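Local atomic coordinates of oligogalacturonate lyase (Yersinia enterocolitica subsp. enterocolitica, PDB entry 3PE7), a protein that probably cleaves oligogalacturonates in the cytoplasm by beta-elimination, using a manganese site in a seven-bladed beta-propeller. Residues P356-T368 / K374-V386. Numbering follows the deposited sequence.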
ATOM      1  N   PRO A 356      -0.523   3.119  -7.738  1.00  7.37           N
ATOM      2  CA  PRO A 356      -0.965   4.512  -7.860  1.00  7.18           C
ATOM      3  C   PRO A 356      -1.836   4.980  -6.687  1.00  7.34           C
ATOM      4  O   PRO A 356      -2.574   4.182  -6.093  1.00  8.14           O
ATOM      5  CB  PRO A 356      -1.804   4.502  -9.145  1.00  6.91           C
ATOM      6  CG  PRO A 356      -2.309   3.094  -9.262  1.00  7.06           C
ATOM      7  CD  PRO A 356      -1.144   2.247  -8.762  1.00  7.43           C
ATOM      8  N   SER A 357      -1.705   6.265  -6.354  1.00  7.74           N
ATOM      9  CA  SER A 357      -2.619   6.942  -5.429  1.00  8.10           C
ATOM     10  C   SER A 357      -2.765   8.398  -5.887  1.00  8.73           C
ATOM     11  O   SER A 357      -2.028   8.843  -6.770  1.00  8.24           O
ATOM     12  CB  SER A 357      -2.144   6.857  -3.983  1.00  8.84           C
ATOM     13  OG  SER A 357      -0.991   7.667  -3.785  1.00  8.10           O
ATOM     14  N   PHE A 358      -3.713   9.133  -5.298  1.00  8.72           N
ATOM     15  CA  PHE A 358      -3.941  10.521  -5.647  1.00  8.95           C
ATOM     16  C   PHE A 358      -3.122  11.460  -4.764  1.00  8.79           C
ATOM     17  O   PHE A 358      -2.918  11.175  -3.586  1.00  8.71           O
ATOM     18  CB  PHE A 358      -5.443  10.862  -5.531  1.00  9.78           C
ATOM     19  CG  PHE A 358      -6.314  10.139  -6.524  1.00  9.20           C
ATOM     20  CD1 PHE A 358      -6.927   8.938  -6.190  1.00  9.23           C
ATOM     21  CD2 PHE A 358      -6.521  10.658  -7.802  1.00 11.45           C
ATOM     22  CE1 PHE A 358      -7.772   8.249  -7.108  1.00 10.10           C
ATOM     23  CE2 PHE A 358      -7.339   9.982  -8.731  1.00 10.40           C
ATOM     24  CZ  PHE A 358      -7.968   8.770  -8.379  1.00 10.71           C
ATOM     25  N   THR A 359      -2.639  12.563  -5.340  1.00  9.17           N
ATOM     26  CA  THR A 359      -2.091  13.652  -4.552  1.00  9.04           C
ATOM     27  C   THR A 359      -3.225  14.212  -3.669  1.00  9.59           C
ATOM     28  O   THR A 359      -4.399  14.019  -3.977  1.00  9.93           O
ATOM     29  CB  THR A 359      -1.539  14.774  -5.439  1.00  8.20           C
ATOM     30  OG1 THR A 359      -2.512  15.128  -6.432  1.00  8.09           O
ATOM     31  CG2 THR A 359      -0.230  14.330  -6.126  1.00  8.91           C
ATOM     32  N   PRO A 360      -2.874  14.908  -2.575  1.00 10.88           N
ATOM     33  CA  PRO A 360      -3.929  15.411  -1.684  1.00 10.95           C
ATOM     34  C   PRO A 360      -4.975  16.310  -2.384  1.00 11.40           C
ATOM     35  O   PRO A 360      -6.135  16.384  -1.933  1.00 11.27           O
ATOM     36  CB  PRO A 360      -3.128  16.190  -0.616  1.00 11.45           C
ATOM     37  CG  PRO A 360      -1.834  15.428  -0.523  1.00 10.19           C
ATOM     38  CD  PRO A 360      -1.535  15.048  -1.967  1.00 10.27           C
ATOM     39  N   ASP A 361      -4.578  16.970  -3.472  1.00 11.55           N
ATOM     40  CA  ASP A 361      -5.494  17.862  -4.216  1.00 12.14           C
ATOM     41  C   ASP A 361      -6.339  17.168  -5.289  1.00 13.24           C
ATOM     42  O   ASP A 361      -7.169  17.807  -5.940  1.00 12.95           O
ATOM     43  CB  ASP A 361      -4.745  19.088  -4.778  1.00 12.23           C
ATOM     44  CG  ASP A 361      -3.744  18.743  -5.864  1.00 13.96           C
ATOM     45  OD1 ASP A 361      -3.662  17.572  -6.272  1.00 13.32           O
ATOM     46  OD2 ASP A 361      -3.028  19.671  -6.312  1.00 16.74           O
ATOM     47  N   ASP A 362      -6.119  15.859  -5.455  1.00 12.15           N
ATOM     48  CA  ASP A 362      -6.811  15.014  -6.439  1.00 12.19           C
ATOM     49  C   ASP A 362      -6.531  15.403  -7.898  1.00 11.88           C
ATOM     50  O   ASP A 362      -7.258  14.976  -8.798  1.00 12.69           O
ATOM     51  CB  ASP A 362      -8.331  14.960  -6.179  1.00 11.63           C
ATOM     52  CG  ASP A 362      -8.681  14.071  -5.001  1.00 13.30           C
ATOM     53  OD1 ASP A 362      -9.858  14.067  -4.590  1.00 13.82           O
ATOM     54  OD2 ASP A 362      -7.767  13.370  -4.504  1.00 14.63           O
ATOM     55  N   LYS A 363      -5.461  16.166  -8.134  1.00 11.95           N
ATOM     56  CA  LYS A 363      -5.168  16.633  -9.491  1.00 11.90           C
ATOM     57  C   LYS A 363      -4.168  15.752 -10.221  1.00 11.62           C
ATOM     58  O   LYS A 363      -4.054  15.814 -11.459  1.00 11.53           O
ATOM     59  CB  LYS A 363      -4.645  18.072  -9.464  1.00 12.61           C
ATOM     60  CG  LYS A 363      -5.608  19.087  -8.813  1.00 15.31           C
ATOM     61  CD  LYS A 363      -6.622  19.642  -9.775  1.00 20.79           C
ATOM     62  CE  LYS A 363      -7.634  20.595  -9.070  1.00 22.34           C
ATOM     63  NZ  LYS A 363      -6.910  21.535  -8.196  1.00 24.64           N
ATOM     64  N   GLN A 364      -3.446  14.935  -9.460  1.00 10.40           N
ATOM     65  CA  GLN A 364      -2.376  14.117 -10.020  1.00 10.31           C
ATOM     66  C   GLN A 364      -2.392  12.719  -9.434  1.00  9.74           C
ATOM     67  O   GLN A 364      -2.938  12.498  -8.367  1.00  9.85           O
ATOM     68  CB  GLN A 364      -1.022  14.737  -9.722  1.00 10.67           C
ATOM     69  CG  GLN A 364      -0.785  16.057 -10.401  1.00 13.42           C
ATOM     70  CD  GLN A 364       0.434  16.714  -9.857  1.00 14.67           C
ATOM     71  OE1 GLN A 364       0.495  17.057  -8.671  1.00 17.34           O
ATOM     72  NE2 GLN A 364       1.436  16.876 -10.700  1.00 15.92           N
ATOM     73  N   ILE A 365      -1.778  11.781 -10.136  1.00  8.83           N
ATOM     74  CA  ILE A 365      -1.511  10.486  -9.534  1.00  9.71           C
ATOM     75  C   ILE A 365      -0.006  10.230  -9.411  1.00  8.50           C
ATOM     76  O   ILE A 365       0.786  10.594 -10.303  1.00  8.48           O
ATOM     77  CB  ILE A 365      -2.232   9.334 -10.279  1.00 10.55           C
ATOM     78  CG1 ILE A 365      -1.992   9.410 -11.781  1.00 11.97           C
ATOM     79  CG2 ILE A 365      -3.773   9.360  -9.972  1.00 11.90           C
ATOM     80  CD1 ILE A 365      -2.463   8.152 -12.529  1.00 15.20           C
ATOM     81  N   LEU A 366       0.380   9.616  -8.299  1.00  8.37           N
ATOM     82  CA  LEU A 366       1.783   9.259  -8.025  1.00  8.02           C
ATOM     83  C   LEU A 366       1.972   7.777  -8.257  1.00  8.03           C
ATOM     84  O   LEU A 366       1.176   6.965  -7.771  1.00  7.67           O
ATOM     85  CB  LEU A 366       2.151   9.584  -6.571  1.00  8.32           C
ATOM     86  CG  LEU A 366       3.557   9.129  -6.117  1.00  8.27           C
ATOM     87  CD1 LEU A 366       4.622  10.020  -6.726  1.00  9.61           C
ATOM     88  CD2 LEU A 366       3.679   9.108  -4.566  1.00  8.56           C
ATOM     89  N   PHE A 367       3.032   7.413  -8.968  1.00  6.83           N
ATOM     90  CA  PHE A 367       3.300   5.987  -9.217  1.00  7.01           C
ATOM     91  C   PHE A 367       4.776   5.731  -9.446  1.00  7.34           C
ATOM     92  O   PHE A 367       5.528   6.657  -9.765  1.00  7.08           O
ATOM     93  CB  PHE A 367       2.466   5.467 -10.412  1.00  7.41           C
ATOM     94  CG  PHE A 367       2.778   6.130 -11.725  1.00  7.65           C
ATOM     95  CD1 PHE A 367       3.617   5.494 -12.638  1.00  8.17           C
ATOM     96  CD2 PHE A 367       2.225   7.376 -12.065  1.00  8.69           C
ATOM     97  CE1 PHE A 367       3.906   6.092 -13.876  1.00  7.92           C
ATOM     98  CE2 PHE A 367       2.515   7.981 -13.305  1.00  7.96           C
ATOM     99  CZ  PHE A 367       3.348   7.334 -14.208  1.00  7.82           C
ATOM    100  N   THR A 368       5.184   4.473  -9.280  1.00  7.58           N
ATOM    101  CA  THR A 368       6.539   4.019  -9.681  1.00  8.26           C
ATOM    102  C   THR A 368       6.526   3.369 -11.076  1.00  8.11           C
ATOM    103  O   THR A 368       5.583   2.670 -11.444  1.00  7.99           O
ATOM    104  CB  THR A 368       7.107   2.965  -8.685  1.00  8.44           C
ATOM    105  OG1 THR A 368       7.030   3.439  -7.345  1.00 11.32           O
ATOM    106  CG2 THR A 368       8.563   2.632  -8.983  1.00  9.32           C
ATOM    107  N   LYS A 374      15.974   2.381 -14.100  1.00 10.08           N
ATOM    108  CA  LYS A 374      15.659   1.801 -12.803  1.00  9.66           C
ATOM    109  C   LYS A 374      14.313   2.375 -12.354  1.00  8.40           C
ATOM    110  O   LYS A 374      13.846   3.361 -12.929  1.00  8.31           O
ATOM    111  CB  LYS A 374      16.773   2.119 -11.808  1.00  9.63           C
ATOM    112  CG  LYS A 374      18.117   1.474 -12.196  1.00 11.92           C
ATOM    113  CD  LYS A 374      19.213   1.989 -11.301  1.00 13.24           C
ATOM    114  CE  LYS A 374      20.553   1.373 -11.643  1.00 17.78           C
ATOM    115  NZ  LYS A 374      21.589   1.998 -10.765  1.00 20.04           N
ATOM    116  N   PRO A 375      13.704   1.775 -11.319  1.00  8.20           N
ATOM    117  CA  PRO A 375      12.497   2.359 -10.727  1.00  7.61           C
ATOM    118  C   PRO A 375      12.655   3.854 -10.399  1.00  7.65           C
ATOM    119  O   PRO A 375      13.688   4.281  -9.868  1.00  7.68           O
ATOM    120  CB  PRO A 375      12.321   1.557  -9.443  1.00  7.65           C
ATOM    121  CG  PRO A 375      12.898   0.201  -9.803  1.00  7.41           C
ATOM    122  CD  PRO A 375      14.103   0.526 -10.639  1.00  7.74           C
ATOM    123  N   ALA A 376      11.629   4.631 -10.737  1.00  7.61           N
ATOM    124  CA  ALA A 376      11.608   6.069 -10.465  1.00  7.63           C
ATOM    125  C   ALA A 376      10.180   6.474 -10.101  1.00  8.01           C
ATOM    126  O   ALA A 376       9.229   5.716 -10.337  1.00  7.92           O
ATOM    127  CB  ALA A 376      12.117   6.876 -11.711  1.00  8.76           C
ATOM    128  N   LEU A 377      10.040   7.663  -9.534  1.00  7.77           N
ATOM    129  CA  LEU A 377       8.737   8.216  -9.171  1.00  8.19           C
ATOM    130  C   LEU A 377       8.237   9.191 -10.232  1.00  7.70           C
ATOM    131  O   LEU A 377       8.998   9.993 -10.780  1.00  8.73           O
ATOM    132  CB  LEU A 377       8.802   8.923  -7.804  1.00  9.47           C
ATOM    133  CG  LEU A 377       8.730   7.972  -6.589  1.00 10.59           C
ATOM    134  CD1 LEU A 377      10.091   7.344  -6.314  1.00 13.37           C
ATOM    135  CD2 LEU A 377       8.200   8.699  -5.372  1.00 13.12           C
ATOM    136  N   TYR A 378       6.938   9.106 -10.507  1.00  8.36           N
ATOM    137  CA  TYR A 378       6.262   9.937 -11.515  1.00  7.47           C
ATOM    138  C   TYR A 378       4.970  10.503 -10.965  1.00  7.46           C
ATOM    139  O   TYR A 378       4.267   9.848 -10.180  1.00  6.98           O
ATOM    140  CB  TYR A 378       5.897   9.107 -12.757  1.00  7.61           C
ATOM    141  CG  TYR A 378       7.087   8.493 -13.421  1.00  7.06           C
ATOM    142  CD1 TYR A 378       7.656   7.313 -12.916  1.00  7.99           C
ATOM    143  CD2 TYR A 378       7.681   9.105 -14.530  1.00  8.77           C
ATOM    144  CE1 TYR A 378       8.789   6.748 -13.508  1.00  7.05           C
ATOM    145  CE2 TYR A 378       8.823   8.548 -15.132  1.00  8.62           C
ATOM    146  CZ  TYR A 378       9.351   7.360 -14.603  1.00  7.47           C
ATOM    147  OH  TYR A 378      10.455   6.805 -15.177  1.00  8.96           O
ATOM    148  N   LEU A 379       4.660  11.723 -11.397  1.00  8.12           N
ATOM    149  CA  LEU A 379       3.356  12.350 -11.174  1.00  8.75           C
ATOM    150  C   LEU A 379       2.688  12.608 -12.527  1.00  9.37           C
ATOM    151  O   LEU A 379       3.225  13.348 -13.356  1.00  9.94           O
ATOM    152  CB  LEU A 379       3.511  13.667 -10.397  1.00  9.13           C
ATOM    153  CG  LEU A 379       3.845  13.562  -8.906  1.00  9.18           C
ATOM    154  CD1 LEU A 379       4.292  14.914  -8.337  1.00 11.30           C
ATOM    155  CD2 LEU A 379       2.613  13.006  -8.146  1.00  9.44           C
ATOM    156  N   ALA A 380       1.517  12.002 -12.729  1.00  9.44           N
ATOM    157  CA  ALA A 380       0.716  12.263 -13.945  1.00  9.26           C
ATOM    158  C   ALA A 380      -0.456  13.189 -13.631  1.00 10.18           C
ATOM    159  O   ALA A 380      -1.182  12.960 -12.670  1.00 10.40           O
ATOM    160  CB  ALA A 380       0.226  10.948 -14.542  1.00  9.11           C
ATOM    161  N   THR A 381      -0.638  14.231 -14.450  1.00 10.38           N
ATOM    162  CA  THR A 381      -1.720  15.202 -14.257  1.00 11.42           C
ATOM    163  C   THR A 381      -2.992  14.694 -14.869  1.00 11.81           C
ATOM    164  O   THR A 381      -3.017  14.295 -16.036  1.00 13.11           O
ATOM    165  CB  THR A 381      -1.338  16.584 -14.861  1.00 10.81           C
ATOM    166  OG1 THR A 381      -0.167  17.053 -14.198  1.00 13.80           O
ATOM    167  CG2 THR A 381      -2.471  17.611 -14.620  1.00 12.90           C
ATOM    168  N   LEU A 382      -4.057  14.654 -14.070  1.00 12.38           N
ATOM    169  CA  LEU A 382      -5.322  14.158 -14.581  1.00 13.64           C
ATOM    170  C   LEU A 382      -5.896  15.148 -15.606  1.00 14.44           C
ATOM    171  O   LEU A 382      -5.903  16.356 -15.358  1.00 13.84           O
ATOM    172  CB  LEU A 382      -6.322  13.931 -13.445  1.00 13.81           C
ATOM    173  CG  LEU A 382      -5.976  12.913 -12.335  1.00 16.19           C
ATOM    174  CD1 LEU A 382      -7.225  12.682 -11.503  1.00 18.78           C
ATOM    175  CD2 LEU A 382      -5.439  11.592 -12.867  1.00 18.95           C
ATOM    176  N   PRO A 383      -6.354  14.632 -16.762  1.00 15.82           N
ATOM    177  CA  PRO A 383      -7.012  15.468 -17.778  1.00 17.12           C
ATOM    178  C   PRO A 383      -8.318  16.075 -17.273  1.00 18.09           C
ATOM    179  O   PRO A 383      -9.010  15.467 -16.457  1.00 17.26           O
ATOM    180  CB  PRO A 383      -7.330  14.468 -18.895  1.00 17.72           C
ATOM    181  CG  PRO A 383      -7.470  13.174 -18.227  1.00 17.80           C
ATOM    182  CD  PRO A 383      -6.403  13.204 -17.129  1.00 16.30           C
ATOM    183  N   GLU A 384      -8.661  17.264 -17.770  1.00 19.63           N
ATOM    184  CA  GLU A 384      -9.925  17.913 -17.421  1.00 21.10           C
ATOM    185  C   GLU A 384     -11.117  16.990 -17.678  1.00 21.07           C
ATOM    186  O   GLU A 384     -12.106  17.028 -16.953  1.00 21.49           O
ATOM    187  CB  GLU A 384     -10.092  19.235 -18.199  1.00 22.12           C
ATOM    188  CG  GLU A 384      -9.127  20.370 -17.775  1.00 25.54           C
ATOM    189  CD  GLU A 384      -9.375  21.687 -18.534  1.00 30.03           C
ATOM    190  OE1 GLU A 384     -10.348  21.758 -19.322  1.00 29.83           O
ATOM    191  OE2 GLU A 384      -8.600  22.656 -18.339  1.00 32.16           O
ATOM    192  N   SER A 385     -10.990  16.136 -18.690  1.00 21.47           N
ATOM    193  CA  SER A 385     -12.047  15.205 -19.090  1.00 21.49           C
ATOM    194  C   SER A 385     -12.497  14.212 -18.002  1.00 21.40           C
ATOM    195  O   SER A 385     -13.590  13.644 -18.087  1.00 20.98           O
ATOM    196  CB  SER A 385     -11.651  14.464 -20.372  1.00 21.87           C
ATOM    197  OG  SER A 385     -10.416  13.775 -20.237  1.00 21.99           O
ATOM    198  N   VAL A 386     -11.672  14.016 -16.972  1.00 20.79           N
ATOM    199  CA  VAL A 386     -12.067  13.164 -15.850  1.00 20.81           C
ATOM    200  C   VAL A 386     -13.349  13.675 -15.191  1.00 21.66           C
ATOM    201  O   VAL A 386     -14.185  12.887 -14.762  1.00 21.66           O
ATOM    202  CB  VAL A 386     -10.920  13.009 -14.793  1.00 20.65           C
ATOM    203  CG1 VAL A 386     -11.436  12.450 -13.480  1.00 19.91           C
ATOM    204  CG2 VAL A 386      -9.824  12.121 -15.340  1.00 19.14           C
TER
HETATM  205  O   HOH W   1      -5.716  17.581 -12.853  1.00 14.39           O
HETATM  206  O   HOH W   2       2.165  15.855 -13.448  1.00 17.38           O
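Phe367 and Tyr378 form the dense centre of one face of this antiparallel strand pair. Tyr378 CB sits over the face of the Phe367 ring, 3.7 Å from its centroid, a CH-pi contact; the two ring planes lie at 17° but are slid so far apart that they barely overlap. The Phe367 ring is swung over its partner strand because CG stands between the backbone N and the carbonyl carbon (chi1 63°), and this also brings CE2 to 3.9 Å from Ala380 CB. The same methyl meets Ile365 CG1. At the open end of the hairpin Leu382 lays CD2 against Ile365 CG2 and CD1 at the edge of the Phe358 ring, in its plane. Strands 321-326 and 331-337 pack against this apolar face.

The backbones are joined by paired N-H to O bonds between Ile365 and Ala380 and between Phe367 and Tyr378, and Leu382 N extends the pairing to Lys363 O at 2.9 Å. On the other face Leu379 CD2 touches both Thr359 CG2, at 3.7 Å, and Leu366 CB. Toward Gln364 and Thr381 the packing gives way to solvent: a water bridges Gln364 NE2 and Thr381 OG1, which do not bond directly, and also donates to Leu379 O. A second water links Lys363 O with Leu382 O. Within the type I turn from Thr359 to Asp362 that leads into strand 364-368, Asp361 OD1 accepts from Thr359 OG1 and Lys363 N on opposite faces of its carboxylate, the latter bond closing an Asx turn.

At the far end Thr368, whose OG1 bonds to Arg35 N, lies about 6 Å, side chain to side chain, from the manganese ligands His353 and His355. Strand 22-25 continues the sheet beyond 376-381, so N- and C-terminal strands share one blade, the Velcro-like closure of a beta-propeller.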